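Local coordinates for De novo designed protein CA01 (Synthetic construct, PDB 5E6G), which has no known natural function and is a computationally designed, all-helical protein, apparently made to explore the design of structurally distinct proteins, at residues A[34-39]-A[120-125]; A[42-47]-A[58-63]; A[101-106]-A[126-131]; A[111-114]-A[118-121]. All blocks are in the same frame, centred on the assembly; numbering follows the deposited sequence.

Contact 1: A[34-39]-A[120-125]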
loop_
_atom_site.group_PDB
_atom_site.type_symbol
_atom_site.label_atom_id
_atom_site.label_comp_id
_atom_site.label_asym_id
_atom_site.label_seq_id
_atom_site.Cartn_x
_atom_site.Cartn_y
_atom_site.Cartn_z
ATOM N N LEU A 34 -6.663 4.157 2.939
ATOM C CA LEU A 34 -5.299 4.001 3.431
ATOM C C LEU A 34 -5.168 4.448 4.886
ATOM O O LEU A 34 -4.328 3.931 5.623
ATOM C CB LEU A 34 -4.326 4.786 2.550
ATOM C CG LEU A 34 -4.046 4.173 1.175
ATOM C CD1 LEU A 34 -3.451 5.213 0.241
ATOM C CD2 LEU A 34 -3.120 2.966 1.299
ATOM N N GLU A 35 -5.994 5.407 5.294
ATOM C CA GLU A 35 -5.966 5.896 6.671
ATOM C C GLU A 35 -6.313 4.792 7.663
ATOM O O GLU A 35 -5.603 4.590 8.648
ATOM C CB GLU A 35 -6.930 7.071 6.853
ATOM C CG GLU A 35 -6.296 8.434 6.646
ATOM C CD GLU A 35 -7.197 9.567 7.098
ATOM O OE1 GLU A 35 -7.169 9.907 8.300
ATOM O OE2 GLU A 35 -7.935 10.116 6.252
ATOM N N LYS A 36 -7.407 4.082 7.403
ATOM C CA LYS A 36 -7.846 3.019 8.300
ATOM C C LYS A 36 -6.901 1.822 8.206
ATOM O O LYS A 36 -6.636 1.156 9.204
ATOM C CB LYS A 36 -9.289 2.603 7.982
ATOM C CG LYS A 36 -9.443 1.663 6.799
ATOM C CD LYS A 36 -10.738 1.922 6.046
ATOM C CE LYS A 36 -10.971 0.885 4.956
ATOM N NZ LYS A 36 -9.713 0.491 4.259
ATOM N N ILE A 37 -6.385 1.567 7.005
ATOM C CA ILE A 37 -5.431 0.484 6.781
ATOM C C ILE A 37 -4.183 0.670 7.639
ATOM O O ILE A 37 -3.696 -0.279 8.253
ATOM C CB ILE A 37 -5.025 0.394 5.289
ATOM C CG1 ILE A 37 -6.155 -0.231 4.472
ATOM C CG2 ILE A 37 -3.755 -0.440 5.110
ATOM C CD1 ILE A 37 -5.977 -0.114 2.964
ATOM N N LEU A 38 -3.666 1.895 7.667
ATOM C CA LEU A 38 -2.501 2.217 8.483
ATOM C C LEU A 38 -2.794 1.972 9.957
ATOM O O LEU A 38 -1.918 1.557 10.713
ATOM C CB LEU A 38 -2.080 3.672 8.268
ATOM C CG LEU A 38 -1.326 3.967 6.971
ATOM C CD1 LEU A 38 -1.465 5.434 6.595
ATOM C CD2 LEU A 38 0.141 3.584 7.109
ATOM N N LYS A 39 -4.034 2.235 10.354
ATOM C CA LYS A 39 -4.462 2.027 11.732
ATOM C C LYS A 39 -4.531 0.534 12.031
ATOM O O LYS A 39 -4.092 0.079 13.086
ATOM C CB LYS A 39 -5.821 2.686 11.973
ATOM C CG LYS A 39 -5.953 3.382 13.319
ATOM C CD LYS A 39 -7.158 4.312 13.343
ATOM C CE LYS A 39 -6.884 5.615 12.603
ATOM N NZ LYS A 39 -5.909 6.476 13.329
ATOM N N THR A 120 -13.162 -0.995 -6.328
ATOM C CA THR A 120 -13.401 0.285 -5.670
ATOM C C THR A 120 -12.097 0.852 -5.128
ATOM O O THR A 120 -11.068 0.176 -5.129
ATOM C CB THR A 120 -14.405 0.153 -4.510
ATOM O OG1 THR A 120 -13.890 -0.754 -3.528
ATOM C CG2 THR A 120 -15.748 -0.350 -5.014
ATOM N N GLY A 121 -12.151 2.094 -4.660
ATOM C CA GLY A 121 -10.993 2.738 -4.070
ATOM C C GLY A 121 -10.491 1.972 -2.863
ATOM O O GLY A 121 -9.283 1.865 -2.644
ATOM N N GLU A 122 -11.422 1.432 -2.081
ATOM C CA GLU A 122 -11.072 0.650 -0.902
ATOM C C GLU A 122 -10.378 -0.646 -1.302
ATOM O O GLU A 122 -9.337 -0.992 -0.750
ATOM C CB GLU A 122 -12.315 0.343 -0.067
ATOM C CG GLU A 122 -12.010 -0.363 1.247
ATOM C CD GLU A 122 -13.248 -0.587 2.093
ATOM O OE1 GLU A 122 -14.353 -0.213 1.647
ATOM O OE2 GLU A 122 -13.114 -1.138 3.206
ATOM N N GLU A 123 -10.966 -1.360 -2.261
ATOM C CA GLU A 123 -10.374 -2.588 -2.787
ATOM C C GLU A 123 -8.974 -2.332 -3.326
ATOM O O GLU A 123 -8.044 -3.094 -3.059
ATOM C CB GLU A 123 -11.246 -3.178 -3.895
ATOM C CG GLU A 123 -12.549 -3.795 -3.416
ATOM C CD GLU A 123 -13.387 -4.335 -4.559
ATOM O OE1 GLU A 123 -14.050 -3.529 -5.248
ATOM O OE2 GLU A 123 -13.379 -5.565 -4.776
ATOM N N PHE A 124 -8.839 -1.255 -4.095
ATOM C CA PHE A 124 -7.553 -0.844 -4.643
ATOM C C PHE A 124 -6.525 -0.678 -3.531
ATOM O O PHE A 124 -5.423 -1.217 -3.608
ATOM C CB PHE A 124 -7.703 0.464 -5.427
ATOM C CG PHE A 124 -6.415 0.976 -6.008
ATOM C CD1 PHE A 124 -5.562 1.764 -5.253
ATOM C CD2 PHE A 124 -6.061 0.676 -7.313
ATOM C CE1 PHE A 124 -4.378 2.235 -5.787
ATOM C CE2 PHE A 124 -4.877 1.147 -7.853
ATOM C CZ PHE A 124 -4.036 1.928 -7.089
ATOM N N ALA A 125 -6.898 0.063 -2.495
ATOM C CA ALA A 125 -5.993 0.342 -1.387
ATOM C C ALA A 125 -5.566 -0.936 -0.673
ATOM O O ALA A 125 -4.382 -1.143 -0.415
ATOM C CB ALA A 125 -6.647 1.302 -0.404
#

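Contact 2: A[42-47]-A[58-63]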
loop_
_atom_site.group_PDB
_atom_site.type_symbol
_atom_site.label_atom_id
_atom_site.label_comp_id
_atom_site.label_asym_id
_atom_site.label_seq_id
_atom_site.Cartn_x
_atom_site.Cartn_y
_atom_site.Cartn_z
ATOM N N GLU A 42 -1.045 -0.897 12.334
ATOM C CA GLU A 42 -0.458 -0.585 13.635
ATOM C C GLU A 42 -0.783 -1.679 14.644
ATOM O O GLU A 42 0.079 -2.110 15.410
ATOM C CB GLU A 42 -0.960 0.763 14.157
ATOM C CG GLU A 42 -0.198 1.969 13.631
ATOM C CD GLU A 42 -0.535 3.243 14.386
ATOM O OE1 GLU A 42 -0.397 3.256 15.629
ATOM O OE2 GLU A 42 -0.941 4.230 13.736
ATOM N N ASN A 43 -2.035 -2.125 14.637
ATOM C CA ASN A 43 -2.475 -3.176 15.545
ATOM C C ASN A 43 -1.793 -4.502 15.220
ATOM O O ASN A 43 -1.287 -5.180 16.112
ATOM C CB ASN A 43 -3.994 -3.336 15.482
ATOM C CG ASN A 43 -4.559 -4.035 16.708
ATOM O OD1 ASN A 43 -4.142 -3.771 17.836
ATOM N ND2 ASN A 43 -5.508 -4.936 16.489
ATOM N N GLU A 44 -1.777 -4.860 13.938
ATOM C CA GLU A 44 -1.143 -6.099 13.493
ATOM C C GLU A 44 0.330 -6.129 13.886
ATOM O O GLU A 44 0.884 -7.189 14.174
ATOM C CB GLU A 44 -1.280 -6.262 11.978
ATOM C CG GLU A 44 -2.715 -6.352 11.475
ATOM C CD GLU A 44 -3.435 -7.606 11.944
ATOM O OE1 GLU A 44 -2.763 -8.549 12.414
ATOM O OE2 GLU A 44 -4.679 -7.646 11.840
ATOM N N ILE A 45 0.960 -4.959 13.892
ATOM C CA ILE A 45 2.355 -4.843 14.301
ATOM C C ILE A 45 2.474 -5.062 15.809
ATOM O O ILE A 45 3.391 -5.739 16.273
ATOM C CB ILE A 45 2.943 -3.465 13.907
ATOM C CG1 ILE A 45 3.165 -3.409 12.394
ATOM C CG2 ILE A 45 4.268 -3.203 14.622
ATOM C CD1 ILE A 45 3.473 -2.022 11.854
ATOM N N GLU A 46 1.543 -4.489 16.567
ATOM C CA GLU A 46 1.512 -4.673 18.015
ATOM C C GLU A 46 1.327 -6.145 18.368
ATOM O O GLU A 46 2.091 -6.702 19.157
ATOM C CB GLU A 46 0.390 -3.840 18.643
ATOM C CG GLU A 46 0.681 -2.350 18.717
ATOM C CD GLU A 46 -0.528 -1.544 19.156
ATOM O OE1 GLU A 46 -0.549 -0.319 18.909
ATOM O OE2 GLU A 46 -1.456 -2.134 19.750
ATOM N N ILE A 47 0.310 -6.764 17.775
ATOM C CA ILE A 47 0.002 -8.169 18.022
ATOM C C ILE A 47 1.187 -9.062 17.670
ATOM O O ILE A 47 1.549 -9.956 18.435
ATOM C CB ILE A 47 -1.236 -8.620 17.211
ATOM C CG1 ILE A 47 -2.474 -7.845 17.667
ATOM C CG2 ILE A 47 -1.467 -10.127 17.366
ATOM C CD1 ILE A 47 -3.729 -8.126 16.854
ATOM N N ASP A 58 7.827 -7.554 10.830
ATOM C CA ASP A 58 8.576 -6.866 9.786
ATOM C C ASP A 58 7.739 -6.684 8.525
ATOM O O ASP A 58 7.707 -5.599 7.943
ATOM C CB ASP A 58 9.857 -7.633 9.450
ATOM C CG ASP A 58 10.844 -7.653 10.601
ATOM O OD1 ASP A 58 10.681 -6.850 11.545
ATOM O OD2 ASP A 58 11.790 -8.466 10.557
ATOM N N ARG A 59 7.061 -7.749 8.112
ATOM C CA ARG A 59 6.227 -7.713 6.919
ATOM C C ARG A 59 5.150 -6.637 7.028
ATOM O O ARG A 59 4.913 -5.888 6.078
ATOM C CB ARG A 59 5.590 -9.083 6.677
ATOM C CG ARG A 59 6.567 -10.134 6.167
ATOM C CD ARG A 59 5.984 -11.534 6.282
ATOM N NE ARG A 59 4.687 -11.637 5.620
ATOM C CZ ARG A 59 3.765 -12.551 5.903
ATOM N NH1 ARG A 59 3.980 -13.455 6.852
ATOM N NH2 ARG A 59 2.616 -12.556 5.242
ATOM N N TYR A 60 4.507 -6.551 8.188
ATOM C CA TYR A 60 3.477 -5.540 8.406
ATOM C C TYR A 60 4.084 -4.140 8.507
ATOM O O TYR A 60 3.436 -3.148 8.170
ATOM C CB TYR A 60 2.674 -5.848 9.671
ATOM C CG TYR A 60 1.526 -6.812 9.457
ATOM C CD1 TYR A 60 0.518 -6.526 8.549
ATOM C CD2 TYR A 60 1.441 -7.997 10.178
ATOM C CE1 TYR A 60 -0.535 -7.396 8.350
ATOM C CE2 TYR A 60 0.384 -8.879 9.986
ATOM C CZ TYR A 60 -0.600 -8.567 9.070
ATOM O OH TYR A 60 -1.655 -9.423 8.869
ATOM N N ARG A 61 5.326 -4.063 8.970
ATOM C CA ARG A 61 6.027 -2.788 9.058
ATOM C C ARG A 61 6.350 -2.243 7.666
ATOM O O ARG A 61 6.231 -1.044 7.425
ATOM C CB ARG A 61 7.304 -2.941 9.887
ATOM C CG ARG A 61 7.049 -2.966 11.388
ATOM C CD ARG A 61 8.311 -3.243 12.186
ATOM N NE ARG A 61 8.074 -3.109 13.623
ATOM C CZ ARG A 61 8.310 -2.007 14.331
ATOM N NH1 ARG A 61 8.806 -0.923 13.751
ATOM N NH2 ARG A 61 8.054 -1.991 15.632
ATOM N N ILE A 62 6.750 -3.122 6.754
ATOM C CA ILE A 62 7.018 -2.721 5.375
ATOM C C ILE A 62 5.727 -2.267 4.698
ATOM O O ILE A 62 5.707 -1.255 3.996
ATOM C CB ILE A 62 7.655 -3.864 4.560
ATOM C CG1 ILE A 62 9.026 -4.218 5.139
ATOM C CG2 ILE A 62 7.799 -3.464 3.087
ATOM C CD1 ILE A 62 9.647 -5.469 4.547
ATOM N N ALA A 63 4.653 -3.021 4.914
ATOM C CA ALA A 63 3.346 -2.680 4.360
ATOM C C ALA A 63 2.865 -1.330 4.884
ATOM O O ALA A 63 2.150 -0.600 4.193
ATOM C CB ALA A 63 2.332 -3.768 4.689
#

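Contact 3: A[101-106]-A[126-131]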
loop_
_atom_site.group_PDB
_atom_site.type_symbol
_atom_site.label_atom_id
_atom_site.label_comp_id
_atom_site.label_asym_id
_atom_site.label_seq_id
_atom_site.Cartn_x
_atom_site.Cartn_y
_atom_site.Cartn_z
ATOM N N GLU A 101 8.821 -4.650 -5.955
ATOM C CA GLU A 101 8.475 -5.132 -7.289
ATOM C C GLU A 101 7.097 -5.787 -7.310
ATOM O O GLU A 101 6.351 -5.636 -8.279
ATOM C CB GLU A 101 9.530 -6.115 -7.802
ATOM C CG GLU A 101 10.854 -5.463 -8.193
ATOM C CD GLU A 101 10.678 -4.260 -9.105
ATOM O OE1 GLU A 101 9.962 -4.379 -10.122
ATOM O OE2 GLU A 101 11.248 -3.190 -8.794
ATOM N N LEU A 102 6.760 -6.512 -6.247
ATOM C CA LEU A 102 5.426 -7.082 -6.112
ATOM C C LEU A 102 4.401 -5.962 -6.013
ATOM O O LEU A 102 3.331 -6.019 -6.622
ATOM C CB LEU A 102 5.337 -7.986 -4.881
ATOM C CG LEU A 102 6.042 -9.340 -4.956
ATOM C CD1 LEU A 102 5.971 -10.039 -3.607
ATOM C CD2 LEU A 102 5.433 -10.213 -6.042
ATOM N N PHE A 103 4.748 -4.944 -5.232
ATOM C CA PHE A 103 3.924 -3.755 -5.082
ATOM C C PHE A 103 3.713 -3.085 -6.442
ATOM O O PHE A 103 2.597 -2.707 -6.791
ATOM C CB PHE A 103 4.585 -2.789 -4.090
ATOM C CG PHE A 103 3.798 -1.536 -3.827
ATOM C CD1 PHE A 103 2.878 -1.482 -2.793
ATOM C CD2 PHE A 103 3.997 -0.401 -4.600
ATOM C CE1 PHE A 103 2.162 -0.326 -2.541
ATOM C CE2 PHE A 103 3.284 0.756 -4.352
ATOM C CZ PHE A 103 2.364 0.794 -3.323
ATOM N N ARG A 104 4.790 -2.967 -7.213
ATOM C CA ARG A 104 4.736 -2.300 -8.512
ATOM C C ARG A 104 3.882 -3.069 -9.515
ATOM O O ARG A 104 3.002 -2.499 -10.161
ATOM C CB ARG A 104 6.145 -2.120 -9.080
ATOM C CG ARG A 104 6.204 -1.205 -10.297
ATOM C CD ARG A 104 7.477 -1.417 -11.101
ATOM N NE ARG A 104 8.681 -1.152 -10.318
ATOM C CZ ARG A 104 9.197 0.057 -10.119
ATOM N NH1 ARG A 104 8.614 1.132 -10.635
ATOM N NH2 ARG A 104 10.299 0.195 -9.395
ATOM N N ALA A 105 4.154 -4.364 -9.647
ATOM C CA ALA A 105 3.456 -5.201 -10.617
ATOM C C ALA A 105 1.967 -5.288 -10.297
ATOM O O ALA A 105 1.125 -5.183 -11.188
ATOM C CB ALA A 105 4.073 -6.591 -10.655
ATOM N N LYS A 106 1.648 -5.477 -9.021
ATOM C CA LYS A 106 0.257 -5.539 -8.586
ATOM C C LYS A 106 -0.426 -4.186 -8.757
ATOM O O LYS A 106 -1.585 -4.111 -9.171
ATOM C CB LYS A 106 0.169 -5.991 -7.128
ATOM C CG LYS A 106 -1.254 -6.131 -6.600
ATOM C CD LYS A 106 -2.051 -7.156 -7.394
ATOM C CE LYS A 106 -3.417 -7.400 -6.773
ATOM N NZ LYS A 106 -4.140 -8.522 -7.434
ATOM N N ARG A 126 -6.532 -1.794 -0.359
ATOM C CA ARG A 126 -6.253 -3.012 0.396
ATOM C C ARG A 126 -5.360 -3.974 -0.379
ATOM O O ARG A 126 -4.337 -4.428 0.130
ATOM C CB ARG A 126 -7.556 -3.711 0.781
ATOM C CG ARG A 126 -8.383 -2.927 1.778
ATOM C CD ARG A 126 -9.371 -3.806 2.517
ATOM N NE ARG A 126 -10.004 -3.076 3.612
ATOM C CZ ARG A 126 -9.437 -2.861 4.795
ATOM N NH1 ARG A 126 -8.217 -3.321 5.048
ATOM N NH2 ARG A 126 -10.089 -2.185 5.729
ATOM N N GLN A 127 -5.746 -4.275 -1.613
ATOM C CA GLN A 127 -4.996 -5.219 -2.433
ATOM C C GLN A 127 -3.604 -4.695 -2.780
ATOM O O GLN A 127 -2.659 -5.471 -2.922
ATOM C CB GLN A 127 -5.774 -5.537 -3.709
ATOM C CG GLN A 127 -7.025 -6.362 -3.449
ATOM C CD GLN A 127 -7.833 -6.620 -4.701
ATOM O OE1 GLN A 127 -7.282 -6.762 -5.793
ATOM N NE2 GLN A 127 -9.151 -6.680 -4.550
ATOM N N LEU A 128 -3.481 -3.378 -2.913
ATOM C CA LEU A 128 -2.198 -2.758 -3.225
ATOM C C LEU A 128 -1.206 -2.978 -2.087
ATOM O O LEU A 128 -0.047 -3.323 -2.315
ATOM C CB LEU A 128 -2.379 -1.261 -3.492
ATOM C CG LEU A 128 -1.118 -0.454 -3.812
ATOM C CD1 LEU A 128 -0.558 -0.847 -5.170
ATOM C CD2 LEU A 128 -1.412 1.038 -3.758
ATOM N N VAL A 129 -1.676 -2.794 -0.859
ATOM C CA VAL A 129 -0.816 -2.871 0.313
ATOM C C VAL A 129 -0.591 -4.314 0.771
ATOM O O VAL A 129 0.526 -4.686 1.138
ATOM C CB VAL A 129 -1.412 -2.046 1.482
ATOM C CG1 VAL A 129 -0.604 -2.235 2.764
ATOM C CG2 VAL A 129 -1.468 -0.577 1.111
ATOM N N PHE A 130 -1.643 -5.126 0.741
ATOM C CA PHE A 130 -1.602 -6.444 1.376
ATOM C C PHE A 130 -1.128 -7.572 0.464
ATOM O O PHE A 130 -0.562 -8.552 0.946
ATOM C CB PHE A 130 -2.982 -6.794 1.939
ATOM C CG PHE A 130 -3.304 -6.084 3.224
ATOM C CD1 PHE A 130 -2.831 -6.569 4.431
ATOM C CD2 PHE A 130 -4.074 -4.933 3.226
ATOM C CE1 PHE A 130 -3.121 -5.922 5.615
ATOM C CE2 PHE A 130 -4.368 -4.282 4.407
ATOM C CZ PHE A 130 -3.891 -4.776 5.603
ATOM N N TYR A 131 -1.355 -7.451 -0.842
ATOM C CA TYR A 131 -0.942 -8.505 -1.771
ATOM C C TYR A 131 0.577 -8.705 -1.760
ATOM O O TYR A 131 1.047 -9.843 -1.735
ATOM C CB TYR A 131 -1.427 -8.205 -3.197
ATOM C CG TYR A 131 -1.015 -9.253 -4.206
ATOM C CD1 TYR A 131 -1.843 -10.331 -4.489
ATOM C CD2 TYR A 131 0.203 -9.172 -4.867
ATOM C CE1 TYR A 131 -1.473 -11.295 -5.404
ATOM C CE2 TYR A 131 0.584 -10.132 -5.783
ATOM C CZ TYR A 131 -0.257 -11.191 -6.049
ATOM O OH TYR A 131 0.119 -12.148 -6.963
#

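Contact 4: A[111-114]-A[118-121]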
loop_
_atom_site.group_PDB
_atom_site.type_symbol
_atom_site.label_atom_id
_atom_site.label_comp_id
_atom_site.label_asym_id
_atom_site.label_seq_id
_atom_site.Cartn_x
_atom_site.Cartn_y
_atom_site.Cartn_z
ATOM N N VAL A 111 -4.399 -0.616 -11.157
ATOM C CA VAL A 111 -4.744 0.607 -11.877
ATOM C C VAL A 111 -5.667 0.274 -13.043
ATOM O O VAL A 111 -6.698 0.921 -13.238
ATOM C CB VAL A 111 -3.479 1.336 -12.393
ATOM C CG1 VAL A 111 -3.833 2.371 -13.467
ATOM C CG2 VAL A 111 -2.744 2.002 -11.240
ATOM N N LYS A 112 -5.280 -0.739 -13.814
ATOM C CA LYS A 112 -6.095 -1.250 -14.911
ATOM C C LYS A 112 -7.509 -1.579 -14.456
ATOM O O LYS A 112 -8.485 -1.146 -15.063
ATOM C CB LYS A 112 -5.450 -2.500 -15.505
ATOM C CG LYS A 112 -4.317 -2.238 -16.482
ATOM C CD LYS A 112 -3.267 -3.352 -16.447
ATOM C CE LYS A 112 -3.886 -4.750 -16.409
ATOM N NZ LYS A 112 -2.847 -5.819 -16.431
ATOM N N ARG A 113 -7.609 -2.352 -13.381
ATOM C CA ARG A 113 -8.901 -2.801 -12.880
ATOM C C ARG A 113 -9.669 -1.662 -12.221
ATOM O O ARG A 113 -10.897 -1.692 -12.143
ATOM C CB ARG A 113 -8.713 -3.955 -11.895
ATOM C CG ARG A 113 -8.484 -5.292 -12.580
ATOM C CD ARG A 113 -8.175 -6.398 -11.585
ATOM N NE ARG A 113 -9.239 -6.574 -10.601
ATOM C CZ ARG A 113 -10.398 -7.180 -10.845
ATOM N NH1 ARG A 113 -10.660 -7.668 -12.051
ATOM N NH2 ARG A 113 -11.301 -7.294 -9.882
ATOM N N LEU A 114 -8.941 -0.655 -11.753
ATOM C CA LEU A 114 -9.558 0.495 -11.111
ATOM C C LEU A 114 -10.262 1.386 -12.130
ATOM O O LEU A 114 -11.399 1.807 -11.920
ATOM C CB LEU A 114 -8.509 1.307 -10.350
ATOM C CG LEU A 114 -9.045 2.538 -9.616
ATOM C CD1 LEU A 114 -9.939 2.105 -8.474
ATOM C CD2 LEU A 114 -7.908 3.417 -9.115
ATOM N N LYS A 118 -13.607 -2.258 -12.194
ATOM C CA LYS A 118 -13.733 -3.600 -11.626
ATOM C C LYS A 118 -13.364 -3.668 -10.142
ATOM O O LYS A 118 -13.522 -4.714 -9.512
ATOM C CB LYS A 118 -12.868 -4.583 -12.415
ATOM C CG LYS A 118 -13.445 -4.953 -13.768
ATOM C CD LYS A 118 -12.412 -5.644 -14.628
ATOM C CE LYS A 118 -13.054 -6.314 -15.827
ATOM N NZ LYS A 118 -12.030 -6.926 -16.711
ATOM N N VAL A 119 -12.872 -2.561 -9.590
ATOM C CA VAL A 119 -12.591 -2.476 -8.156
ATOM C C VAL A 119 -12.876 -1.078 -7.623
ATOM O O VAL A 119 -12.831 -0.100 -8.370
ATOM C CB VAL A 119 -11.123 -2.837 -7.821
ATOM C CG1 VAL A 119 -10.833 -4.290 -8.163
ATOM C CG2 VAL A 119 -10.156 -1.906 -8.546
ATOM N N THR A 120 -13.162 -0.995 -6.328
ATOM C CA THR A 120 -13.401 0.285 -5.670
ATOM C C THR A 120 -12.097 0.852 -5.128
ATOM O O THR A 120 -11.068 0.176 -5.129
ATOM C CB THR A 120 -14.405 0.153 -4.510
ATOM O OG1 THR A 120 -13.890 -0.754 -3.528
ATOM C CG2 THR A 120 -15.748 -0.350 -5.014
ATOM N N GLY A 121 -12.151 2.094 -4.660
ATOM C CA GLY A 121 -10.993 2.738 -4.070
ATOM C C GLY A 121 -10.491 1.972 -2.863
ATOM O O GLY A 121 -9.283 1.865 -2.644
#

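Contact 1: A[34-39]-A[120-125]
Ala125 packs its CB against Leu34 and Ile37 where two helices of this five-helix designed bundle come close. Helix 24-50 supplies residues 34-39. The start of helix 121-130 supplies the other side. The two short axes pass 10.4 Å apart and run 41° from parallel. The tight part is apolar and buried. Ile37 CD1 reaches Ala125 CB at 3.7 Å. Its CG1 is anti to the carbonyl carbon (chi1 -75°), and chi2 is extended, which carries CD1 to the methyl. Leu34 adds CG, 4.2 Å from the same Ala125 CB. Leu34 also touches Ala67 of helix 54-75, so the seam continues into a third helix.

The other side is polar and looser. The Lys36 side chain runs across that of Glu122, which is exposed. Lys36 CE lies 3.4 Å from Glu122 OE2, while the ion pair from Lys36 NZ to that oxygen is long at 3.9 Å. The lysine chain bends at chi2 and chi4, and its NZ hydrogen-bonds Ala33 O. The like-charged Arg126 NH2 also lies close to this ammonium. Arg126 NE forms a weak, long pair with Glu122 OE2. A leucine in place of Lys36 would probably cost Glu122 this long ion pair, leaving the weak one to Arg126, and leave Ala33 O without its side-chain donor.

At the helix start, Thr120 is the N-cap and forms a capping box with Glu123. Glu123 N gives a bond to Thr120 OG1 at 3.2 Å, nearly straight at 169°. In return, Thr120 N donates to Glu123 OE1 at 2.9 Å.

Contact 2: A[42-47]-A[58-63]
Tyr60 and Arg61 meet Glu44 and Ile45 across an antiparallel helix pair, part of the helical hairpin formed by helices 24-50 and 54-75. The local axes run 161° apart in direction and come within 8.9 Å. This is a surface contact, and no hydrogen bond crosses it.

Along residues 58-63, Tyr60 comes first. One face of its ring is turned to Glu44. Glu44 CB sits 3.5 Å from the ring centroid, only 5° off the normal, which makes a centred CH-pi contact. Glu44 CG follows over the CZ side of the ring. The glutamate then bends at chi2 (-66°), which keeps its carboxylate near the phenol end, its plane tilted modestly from that of the ring. Glu44 OE1 stays 3.8 Å from Tyr60 OH. Tyr60 CB has a second neighbour in Ile45 CG1, and these two side chains lie alongside, pointing opposite ways. The same tyrosine also touches Leu41, one turn earlier on helix 24-50.

Arg61 comes next and lies crosswise to Ile45. Its CG and its guanidinium both touch the isoleucine. The charged end is held by a salt bridge from NE to Glu57, one turn back on its own helix. Ile45 CG2 lies obliquely by the guanidinium, 3.9 Å from Arg61 NE. The other branch of the isoleucine ends at CD1, 3.7 Å from Arg61 CG.

Contact 3: A[101-106]-A[126-131]
Lys106 is laid across the ring of Tyr131, and the pair forms the larger, outer part of this contact. Lys106 CG is anti to the backbone N (chi1 -178°), and the chain bends at chi2, which lays its methylenes over the tyrosine. CD stands 4.1 Å from the ring centroid, 17° off the normal, as a CH-pi contact offset toward the rim. NZ follows over the same face at 4.5 Å from the centroid and forms a cation-pi interaction. Gln127 OE1 lies 4.0 Å from Lys106 NZ, which is not a hydrogen bond.

Leu128 and Phe103 make the buried part. Leu128 CG meets Phe103 CE1 at 3.5 Å. Leu128 CD1 stands over one face of the ring, 4.0 Å from its centroid and offset toward the rim. Phe103 CD1 also lies 3.5 Å from Leu128 O. The phenylalanine touches Ala66 of helix 54-75 and Leu91 of helix 80-93 as well. Leu128 also meets Leu110 on helix 97-115. The contact thus joins helix 97-115 to the end of helix 121-130, with Phe103 and Leu128 in the interior and the CH-pi and cation-pi pair at the outer edge of an all-helical designed bundle.

Contact 4: A[111-114]-A[118-121]
Arg113 reaches over Lys118 and Val119, the residues that lead out of the turn after helix 97-115. Its side chain can be followed outward. CB comes first, 4.2 Å from Val119 CG2. The chain then bends at chi3 (58°), which swings the guanidinium over the loop. NE lies 3.7 Å from Val119 CG1. At CZ the flat group meets Lys118 CB, which stands over one of its faces, offset toward the rim. NH1 runs beside the lysine methylenes and meets Lys118 CD at 3.7 Å. NH2 touches Val119 CG1 at 3.5 Å. NH2 is also near Lys118 O, but the angle is too poor for a hydrogen bond. Lys118 extends away from the contact, and its NZ makes a weak, long ion pair with Glu116.

The backbone joins the two segments more firmly. Arg113 O accepts from Lys118 N at 2.8 Å, nearly along the C=O axis. Val119 N adds a second, weak bond to the same oxygen. With an alanine in place of Arg113 the guanidinium is gone, and Val119 CG1 and the CB and CD of Lys118 would probably lose the flat group packed on them.

Val119 turns inward with its other methyl. Val119 CG2 packs on Leu114 CA at 3.6 Å and also faces Leu114 CD1. Leu114 continues from here to Phe124 of helix 121-130 and to Met26 and Ile30 of helix 24-50. The turn therefore closes the end of helix 97-115 and passes the chain to helix 121-130, with helix 24-50 packed alongside.

Overall arrangement
Helix 121-130 takes part in contacts 1 and 3, and contact 4 leads the chain into it. Contact 1 is buried and mostly apolar, with one loose ion pair. Contact 3 is partly buried and mixes aromatic packing with a cation-pi pair. The two touch through Leu34 with Val129 and Ile37 with Phe130. Contact 4 is partly buried too, but it alone has hydrogen bonds across its segments. It shares Thr120 and Gly121 with contact 1. Contact 2 lies at the surface and shares helix 24-50 with contact 1. It relies on a CH-pi contact and on aliphatic packing beside charged side chains. Contacts 2 and 4 lie on opposite sides of the chain's centre, about 25 Å apart between centres.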